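Local coordinates for protein RNA-directed RNA polymerase (Infectious pancreatic necrosis virus, PDB 3ZED) that probably copies the viral genome as an RNA-dependent RNA polymerase, and is probably found both free and covalently attached to the genomic RNA, at residues T126-F140 / N624-L636. Numbering follows the deposited sequence.
Sequences TLLKQLTFFLLENDF and NPLLETAAKHMSL
Phe134 holds CG anti to its carbonyl carbon (chi1 -75°), while His633 has CG trans to its backbone N (chi1 177°); together these torsions bring the rim of the phenylalanine against the imidazole in an offset edge-to-face pair, centroids 5.5 Å apart. The pair belongs to a knobs-into-holes packing of two helices, 126-137 and 625-636, whose directions make an angle of 121° with axes 8.8 Å apart at closest approach. Phe134 is one knob, seated among Leu626, Thr629, Ala630 and His633, and the methyl of Thr629 presses over a face of its ring as a CH-pi contact. Ala630 is the reciprocal knob: its small CB enters between Leu127, Gln130, Leu131 and Phe134, with Leu131 CD2 3.7 Å from Ala630 CB, and lets the backbones come close where Gln130 passes Ala630. Beside it, the bent chain of Met634 lays CE against Gln130 CG at 3.7 Å and SD against the methyl of Thr126. Leu626 sends CD1 across to the other helix, 3.6 Å from Leu135 N. The contact thus joins the N-terminal part of the chain to the thumb region, away from the bound potassium ions and the predicted GTP site. Helix 143-156 backs Leu131 and Leu135, and helix 580-588 meets Leu127 and Leu627. Farther along the chain from Leu135, Phe140 turns back over the start of helix 625-636, where Asn624, at the N-cap, accepts a hydrogen bond from Leu627 N through OD1. The Phe140 ring is sandwiched between Asn138 CB on one face and Pro625 CB on the other, the latter 3.6 Å from the ring centroid.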
ATOM      1  N   THR B 126     -25.128 -20.948  -4.639  1.00 49.20           N
ATOM      2  CA  THR B 126     -25.589 -21.835  -3.561  1.00 49.42           C
ATOM      3  C   THR B 126     -26.100 -20.945  -2.420  1.00 49.25           C
ATOM      4  O   THR B 126     -27.210 -21.170  -1.949  1.00 49.24           O
ATOM      5  CB  THR B 126     -24.495 -22.833  -3.139  1.00 62.99           C
ATOM      6  OG1 THR B 126     -24.003 -23.480  -4.313  1.00 66.88           O
ATOM      7  CG2 THR B 126     -25.015 -23.902  -2.188  1.00 64.81           C
ATOM      8  N   LEU B 127     -25.339 -19.891  -2.050  1.00 43.65           N
ATOM      9  CA  LEU B 127     -25.731 -18.943  -1.001  1.00 41.84           C
ATOM     10  C   LEU B 127     -27.018 -18.196  -1.398  1.00 47.67           C
ATOM     11  O   LEU B 127     -27.911 -18.052  -0.555  1.00 49.50           O
ATOM     12  CB  LEU B 127     -24.581 -17.963  -0.657  1.00 39.98           C
ATOM     13  CG  LEU B 127     -24.852 -16.884   0.408  1.00 42.70           C
ATOM     14  CD1 LEU B 127     -25.174 -17.491   1.776  1.00 42.36           C
ATOM     15  CD2 LEU B 127     -23.695 -15.937   0.515  1.00 42.71           C
ATOM     16  N   LEU B 128     -27.156 -17.790  -2.663  1.00 44.52           N
ATOM     17  CA  LEU B 128     -28.359 -17.090  -3.144  1.00 43.91           C
ATOM     18  C   LEU B 128     -29.606 -17.971  -2.978  1.00 47.30           C
ATOM     19  O   LEU B 128     -30.671 -17.455  -2.590  1.00 45.12           O
ATOM     20  CB  LEU B 128     -28.204 -16.642  -4.633  1.00 44.43           C
ATOM     21  CG  LEU B 128     -29.435 -15.990  -5.301  1.00 48.42           C
ATOM     22  CD1 LEU B 128     -29.876 -14.738  -4.545  1.00 47.15           C
ATOM     23  CD2 LEU B 128     -29.146 -15.629  -6.741  1.00 51.23           C
ATOM     24  N   LYS B 129     -29.481 -19.286  -3.300  1.00 45.63           N
ATOM     25  CA  LYS B 129     -30.569 -20.260  -3.129  1.00 47.27           C
ATOM     26  C   LYS B 129     -30.946 -20.365  -1.645  1.00 49.34           C
ATOM     27  O   LYS B 129     -32.126 -20.281  -1.302  1.00 49.87           O
ATOM     28  CB  LYS B 129     -30.177 -21.640  -3.693  1.00 52.47           C
ATOM     29  CG  LYS B 129     -30.193 -21.724  -5.217  1.00 61.59           C
ATOM     30  CD  LYS B 129     -29.329 -22.864  -5.736  1.00 70.18           C
ATOM     31  CE  LYS B 129     -29.389 -22.955  -7.241  1.00 87.45           C
ATOM     32  NZ  LYS B 129     -28.235 -23.705  -7.795  1.00 96.97           N
ATOM     33  N   GLN B 130     -29.942 -20.472  -0.770  1.00 45.48           N
ATOM     34  CA  GLN B 130     -30.119 -20.579   0.679  1.00 44.72           C
ATOM     35  C   GLN B 130     -30.788 -19.323   1.264  1.00 45.73           C
ATOM     36  O   GLN B 130     -31.738 -19.442   2.035  1.00 45.40           O
ATOM     37  CB  GLN B 130     -28.777 -20.855   1.367  1.00 45.16           C
ATOM     38  CG  GLN B 130     -28.200 -22.236   1.055  1.00 57.02           C
ATOM     39  CD  GLN B 130     -29.084 -23.379   1.494  1.00 65.63           C
ATOM     40  OE1 GLN B 130     -29.685 -23.363   2.566  1.00 55.34           O
ATOM     41  NE2 GLN B 130     -29.182 -24.396   0.669  1.00 68.07           N
ATOM     42  N   LEU B 131     -30.350 -18.130   0.837  1.00 41.33           N
ATOM     43  CA  LEU B 131     -30.941 -16.861   1.269  1.00 39.97           C
ATOM     44  C   LEU B 131     -32.424 -16.816   0.921  1.00 45.97           C
ATOM     45  O   LEU B 131     -33.235 -16.416   1.769  1.00 46.09           O
ATOM     46  CB  LEU B 131     -30.211 -15.666   0.632  1.00 38.82           C
ATOM     47  CG  LEU B 131     -28.786 -15.383   1.098  1.00 42.54           C
ATOM     48  CD1 LEU B 131     -28.104 -14.456   0.131  1.00 41.71           C
ATOM     49  CD2 LEU B 131     -28.745 -14.789   2.530  1.00 42.70           C
ATOM     50  N   THR B 132     -32.793 -17.245  -0.313  1.00 43.62           N
ATOM     51  CA  THR B 132     -34.193 -17.278  -0.767  1.00 45.11           C
ATOM     52  C   THR B 132     -35.028 -18.254   0.090  1.00 50.14           C
ATOM     53  O   THR B 132     -36.157 -17.913   0.479  1.00 49.02           O
ATOM     54  CB  THR B 132     -34.284 -17.663  -2.251  1.00 51.48           C
ATOM     55  OG1 THR B 132     -33.420 -16.823  -2.996  1.00 50.37           O
ATOM     56  CG2 THR B 132     -35.708 -17.566  -2.793  1.00 53.25           C
ATOM     57  N   PHE B 133     -34.483 -19.453   0.372  1.00 47.55           N
ATOM     58  CA  PHE B 133     -35.201 -20.426   1.199  1.00 49.72           C
ATOM     59  C   PHE B 133     -35.443 -19.883   2.597  1.00 52.02           C
ATOM     60  O   PHE B 133     -36.542 -20.032   3.117  1.00 52.39           O
ATOM     61  CB  PHE B 133     -34.476 -21.784   1.306  1.00 52.98           C
ATOM     62  CG  PHE B 133     -35.138 -22.716   2.320  1.00 56.78           C
ATOM     63  CD1 PHE B 133     -36.455 -23.141   2.149  1.00 61.13           C
ATOM     64  CD2 PHE B 133     -34.459 -23.116   3.470  1.00 59.56           C
ATOM     65  CE1 PHE B 133     -37.065 -23.981   3.088  1.00 63.36           C
ATOM     66  CE2 PHE B 133     -35.058 -23.978   4.391  1.00 63.43           C
ATOM     67  CZ  PHE B 133     -36.347 -24.425   4.178  1.00 63.01           C
ATOM     68  N   PHE B 134     -34.436 -19.246   3.203  1.00 45.90           N
ATOM     69  CA  PHE B 134     -34.627 -18.758   4.555  1.00 43.86           C
ATOM     70  C   PHE B 134     -35.536 -17.524   4.571  1.00 45.87           C
ATOM     71  O   PHE B 134     -36.224 -17.322   5.574  1.00 43.71           O
ATOM     72  CB  PHE B 134     -33.282 -18.539   5.268  1.00 44.05           C
ATOM     73  CG  PHE B 134     -32.643 -19.850   5.692  1.00 46.39           C
ATOM     74  CD1 PHE B 134     -33.284 -20.703   6.598  1.00 50.80           C
ATOM     75  CD2 PHE B 134     -31.396 -20.231   5.198  1.00 46.88           C
ATOM     76  CE1 PHE B 134     -32.684 -21.910   7.000  1.00 51.35           C
ATOM     77  CE2 PHE B 134     -30.804 -21.442   5.591  1.00 50.10           C
ATOM     78  CZ  PHE B 134     -31.451 -22.276   6.492  1.00 48.71           C
ATOM     79  N   LEU B 135     -35.623 -16.750   3.446  1.00 43.20           N
ATOM     80  CA  LEU B 135     -36.557 -15.613   3.406  1.00 44.58           C
ATOM     81  C   LEU B 135     -38.026 -16.129   3.375  1.00 49.75           C
ATOM     82  O   LEU B 135     -38.939 -15.466   3.901  1.00 48.10           O
ATOM     83  CB  LEU B 135     -36.285 -14.672   2.218  1.00 45.39           C
ATOM     84  CG  LEU B 135     -37.174 -13.407   2.147  1.00 51.61           C
ATOM     85  CD1 LEU B 135     -36.641 -12.326   3.030  1.00 50.58           C
ATOM     86  CD2 LEU B 135     -37.306 -12.885   0.737  1.00 54.53           C
ATOM     87  N   LEU B 136     -38.228 -17.309   2.741  1.00 48.02           N
ATOM     88  CA  LEU B 136     -39.507 -18.008   2.643  1.00 49.97           C
ATOM     89  C   LEU B 136     -40.028 -18.455   4.006  1.00 56.03           C
ATOM     90  O   LEU B 136     -41.238 -18.605   4.167  1.00 56.85           O
ATOM     91  CB  LEU B 136     -39.384 -19.259   1.748  1.00 50.93           C
ATOM     92  CG  LEU B 136     -39.141 -19.075   0.244  1.00 55.52           C
ATOM     93  CD1 LEU B 136     -38.900 -20.424  -0.416  1.00 56.24           C
ATOM     94  CD2 LEU B 136     -40.285 -18.324  -0.438  1.00 57.90           C
ATOM     95  N   GLU B 137     -39.114 -18.700   4.966  1.00 53.54           N
ATOM     96  CA  GLU B 137     -39.417 -19.244   6.308  1.00 54.17           C
ATOM     97  C   GLU B 137     -39.270 -18.263   7.472  1.00 55.23           C
ATOM     98  O   GLU B 137     -39.703 -18.586   8.572  1.00 54.39           O
ATOM     99  CB  GLU B 137     -38.476 -20.432   6.606  1.00 55.69           C
ATOM    100  CG  GLU B 137     -38.746 -21.682   5.789  1.00 70.05           C
ATOM    101  CD  GLU B 137     -38.168 -22.946   6.387  1.00106.24           C
ATOM    102  OE1 GLU B 137     -37.021 -22.907   6.893  1.00104.84           O
ATOM    103  OE2 GLU B 137     -38.855 -23.991   6.318  1.00117.69           O
ATOM    104  N   ASN B 138     -38.619 -17.113   7.268  1.00 51.09           N
ATOM    105  CA  ASN B 138     -38.372 -16.174   8.359  1.00 49.87           C
ATOM    106  C   ASN B 138     -38.795 -14.750   8.023  1.00 53.60           C
ATOM    107  O   ASN B 138     -38.400 -14.225   6.990  1.00 52.86           O
ATOM    108  CB  ASN B 138     -36.884 -16.170   8.716  1.00 47.64           C
ATOM    109  CG  ASN B 138     -36.312 -17.480   9.187  1.00 58.76           C
ATOM    110  OD1 ASN B 138     -36.296 -17.782  10.374  1.00 58.88           O
ATOM    111  ND2 ASN B 138     -35.728 -18.240   8.284  1.00 46.90           N
ATOM    112  N   ASP B 139     -39.545 -14.102   8.929  1.00 50.75           N
ATOM    113  CA  ASP B 139     -39.936 -12.710   8.748  1.00 49.41           C
ATOM    114  C   ASP B 139     -38.890 -11.803   9.433  1.00 49.28           C
ATOM    115  O   ASP B 139     -39.131 -11.209  10.485  1.00 49.15           O
ATOM    116  CB  ASP B 139     -41.377 -12.412   9.246  1.00 51.82           C
ATOM    117  CG  ASP B 139     -41.858 -10.973   9.023  1.00 61.33           C
ATOM    118  OD1 ASP B 139     -41.202 -10.223   8.224  1.00 63.43           O
ATOM    119  OD2 ASP B 139     -42.869 -10.579   9.661  1.00 62.44           O
ATOM    120  N   PHE B 140     -37.735 -11.720   8.815  1.00 44.12           N
ATOM    121  CA  PHE B 140     -36.663 -10.809   9.186  1.00 41.37           C
ATOM    122  C   PHE B 140     -36.946  -9.459   8.514  1.00 46.40           C
ATOM    123  O   PHE B 140     -37.025  -9.435   7.286  1.00 46.79           O
ATOM    124  CB  PHE B 140     -35.287 -11.355   8.739  1.00 41.18           C
ATOM    125  CG  PHE B 140     -34.807 -12.639   9.379  1.00 40.77           C
ATOM    126  CD1 PHE B 140     -34.872 -12.818  10.760  1.00 40.45           C
ATOM    127  CD2 PHE B 140     -34.203 -13.632   8.614  1.00 41.01           C
ATOM    128  CE1 PHE B 140     -34.359 -13.969  11.357  1.00 40.40           C
ATOM    129  CE2 PHE B 140     -33.700 -14.791   9.215  1.00 42.93           C
ATOM    130  CZ  PHE B 140     -33.773 -14.945  10.587  1.00 40.38           C
ATOM    131  N   ASN B 624     -26.330  -9.711  10.342  1.00 34.81           N
ATOM    132  CA  ASN B 624     -27.349  -9.664   9.284  1.00 34.13           C
ATOM    133  C   ASN B 624     -28.163 -10.959   9.443  1.00 38.78           C
ATOM    134  O   ASN B 624     -27.614 -12.031   9.164  1.00 38.69           O
ATOM    135  CB  ASN B 624     -26.715  -9.523   7.906  1.00 33.66           C
ATOM    136  CG  ASN B 624     -27.716  -9.369   6.798  1.00 47.77           C
ATOM    137  OD1 ASN B 624     -28.602 -10.199   6.585  1.00 40.92           O
ATOM    138  ND2 ASN B 624     -27.562  -8.324   6.027  1.00 39.56           N
ATOM    139  N   PRO B 625     -29.433 -10.922   9.934  1.00 35.00           N
ATOM    140  CA  PRO B 625     -30.108 -12.174  10.270  1.00 36.00           C
ATOM    141  C   PRO B 625     -30.315 -13.121   9.100  1.00 40.21           C
ATOM    142  O   PRO B 625     -30.097 -14.317   9.278  1.00 40.80           O
ATOM    143  CB  PRO B 625     -31.424 -11.736  10.931  1.00 38.33           C
ATOM    144  CG  PRO B 625     -31.616 -10.315  10.494  1.00 42.31           C
ATOM    145  CD  PRO B 625     -30.223  -9.757  10.385  1.00 36.70           C
ATOM    146  N   LEU B 626     -30.688 -12.624   7.930  1.00 36.40           N
ATOM    147  CA  LEU B 626     -30.841 -13.527   6.794  1.00 35.34           C
ATOM    148  C   LEU B 626     -29.493 -14.112   6.370  1.00 38.36           C
ATOM    149  O   LEU B 626     -29.380 -15.320   6.164  1.00 39.75           O
ATOM    150  CB  LEU B 626     -31.520 -12.840   5.603  1.00 34.47           C
ATOM    151  CG  LEU B 626     -32.055 -13.792   4.509  1.00 37.81           C
ATOM    152  CD1 LEU B 626     -33.267 -14.574   4.993  1.00 37.61           C
ATOM    153  CD2 LEU B 626     -32.344 -13.034   3.208  1.00 39.41           C
ATOM    154  N   LEU B 627     -28.482 -13.268   6.253  1.00 33.95           N
ATOM    155  CA  LEU B 627     -27.156 -13.690   5.829  1.00 35.37           C
ATOM    156  C   LEU B 627     -26.547 -14.691   6.816  1.00 37.82           C
ATOM    157  O   LEU B 627     -25.993 -15.696   6.373  1.00 37.46           O
ATOM    158  CB  LEU B 627     -26.214 -12.471   5.622  1.00 34.90           C
ATOM    159  CG  LEU B 627     -24.781 -12.756   5.146  1.00 39.77           C
ATOM    160  CD1 LEU B 627     -24.772 -13.511   3.807  1.00 40.76           C
ATOM    161  CD2 LEU B 627     -23.984 -11.460   5.031  1.00 41.34           C
ATOM    162  N   GLU B 628     -26.672 -14.413   8.131  1.00 33.09           N
ATOM    163  CA  GLU B 628     -26.157 -15.251   9.196  1.00 33.57           C
ATOM    164  C   GLU B 628     -26.899 -16.607   9.229  1.00 39.34           C
ATOM    165  O   GLU B 628     -26.241 -17.620   9.384  1.00 38.43           O
ATOM    166  CB  GLU B 628     -26.246 -14.510  10.558  1.00 34.71           C
ATOM    167  CG  GLU B 628     -26.007 -15.361  11.801  1.00 40.06           C
ATOM    168  CD  GLU B 628     -24.725 -16.171  11.876  1.00 50.79           C
ATOM    169  OE1 GLU B 628     -23.714 -15.776  11.255  1.00 47.07           O
ATOM    170  OE2 GLU B 628     -24.712 -17.164  12.630  1.00 48.38           O
ATOM    171  N   THR B 629     -28.235 -16.633   9.049  1.00 37.63           N
ATOM    172  CA  THR B 629     -28.989 -17.890   9.046  1.00 39.32           C
ATOM    173  C   THR B 629     -28.527 -18.778   7.875  1.00 45.75           C
ATOM    174  O   THR B 629     -28.221 -19.954   8.108  1.00 46.29           O
ATOM    175  CB  THR B 629     -30.508 -17.638   9.003  1.00 47.63           C
ATOM    176  OG1 THR B 629     -30.839 -16.594   9.928  1.00 45.45           O
ATOM    177  CG2 THR B 629     -31.313 -18.885   9.334  1.00 46.35           C
ATOM    178  N   ALA B 630     -28.417 -18.191   6.638  1.00 41.41           N
ATOM    179  CA  ALA B 630     -27.965 -18.895   5.433  1.00 41.53           C
ATOM    180  C   ALA B 630     -26.482 -19.320   5.523  1.00 46.35           C
ATOM    181  O   ALA B 630     -26.197 -20.483   5.239  1.00 46.11           O
ATOM    182  CB  ALA B 630     -28.184 -18.043   4.204  1.00 41.47           C
ATOM    183  N   ALA B 631     -25.554 -18.402   5.926  1.00 42.15           N
ATOM    184  CA  ALA B 631     -24.121 -18.719   6.045  1.00 41.44           C
ATOM    185  C   ALA B 631     -23.850 -19.773   7.139  1.00 46.00           C
ATOM    186  O   ALA B 631     -23.024 -20.658   6.904  1.00 44.97           O
ATOM    187  CB  ALA B 631     -23.297 -17.465   6.310  1.00 40.25           C
ATOM    188  N   LYS B 632     -24.529 -19.683   8.315  1.00 43.48           N
ATOM    189  CA  LYS B 632     -24.375 -20.665   9.407  1.00 44.58           C
ATOM    190  C   LYS B 632     -24.744 -22.054   8.876  1.00 50.48           C
ATOM    191  O   LYS B 632     -23.987 -23.007   9.066  1.00 50.36           O
ATOM    192  CB  LYS B 632     -25.236 -20.304  10.642  1.00 45.63           C
ATOM    193  CG  LYS B 632     -25.112 -21.276  11.819  1.00 46.13           C
ATOM    194  CD  LYS B 632     -26.017 -20.884  12.993  1.00 53.87           C
ATOM    195  CE  LYS B 632     -25.603 -21.577  14.279  1.00 82.16           C
ATOM    196  NZ  LYS B 632     -26.360 -21.116  15.494  1.00 94.17           N
ATOM    197  N   HIS B 633     -25.885 -22.138   8.166  1.00 48.80           N
ATOM    198  CA  HIS B 633     -26.369 -23.369   7.550  1.00 50.67           C
ATOM    199  C   HIS B 633     -25.327 -23.938   6.583  1.00 55.67           C
ATOM    200  O   HIS B 633     -24.999 -25.117   6.660  1.00 55.72           O
ATOM    201  CB  HIS B 633     -27.698 -23.131   6.818  1.00 51.99           C
ATOM    202  CG  HIS B 633     -28.194 -24.356   6.113  1.00 57.03           C
ATOM    203  ND1 HIS B 633     -27.939 -24.565   4.771  1.00 59.44           N
ATOM    204  CD2 HIS B 633     -28.841 -25.437   6.607  1.00 59.76           C
ATOM    205  CE1 HIS B 633     -28.494 -25.737   4.481  1.00 60.07           C
ATOM    206  NE2 HIS B 633     -29.032 -26.300   5.555  1.00 60.60           N
ATOM    207  N   MET B 634     -24.784 -23.088   5.706  1.00 53.09           N
ATOM    208  CA  MET B 634     -23.759 -23.455   4.733  1.00 53.59           C
ATOM    209  C   MET B 634     -22.491 -23.945   5.428  1.00 57.47           C
ATOM    210  O   MET B 634     -21.921 -24.945   5.005  1.00 57.29           O
ATOM    211  CB  MET B 634     -23.439 -22.273   3.816  1.00 55.28           C
ATOM    212  CG  MET B 634     -24.505 -22.020   2.784  1.00 60.86           C
ATOM    213  SD  MET B 634     -24.288 -23.058   1.322  1.00 68.21           S
ATOM    214  CE  MET B 634     -25.319 -24.427   1.716  1.00 66.76           C
ATOM    215  N   SER B 635     -22.072 -23.253   6.501  1.00 53.40           N
ATOM    216  CA  SER B 635     -20.880 -23.579   7.277  1.00 53.24           C
ATOM    217  C   SER B 635     -21.016 -24.941   7.986  1.00 58.59           C
ATOM    218  O   SER B 635     -20.066 -25.725   7.970  1.00 57.34           O
ATOM    219  CB  SER B 635     -20.596 -22.481   8.292  1.00 54.01           C
ATOM    220  OG  SER B 635     -19.704 -22.954   9.285  1.00 68.24           O
ATOM    221  N   LEU B 636     -22.185 -25.220   8.591  1.00 57.91           N
ATOM    222  CA  LEU B 636     -22.414 -26.479   9.305  1.00 60.26           C
ATOM    223  C   LEU B 636     -22.614 -27.641   8.315  1.00 67.82           C
ATOM    224  O   LEU B 636     -22.104 -28.733   8.568  1.00 68.24           O
ATOM    225  CB  LEU B 636     -23.591 -26.368  10.293  1.00 60.82           C
ATOM    226  CG  LEU B 636     -23.389 -25.429  11.516  1.00 65.11           C
ATOM    227  CD1 LEU B 636     -24.675 -25.287  12.324  1.00 65.61           C
ATOM    228  CD2 LEU B 636     -22.277 -25.926  12.444  1.00 67.83           C
TER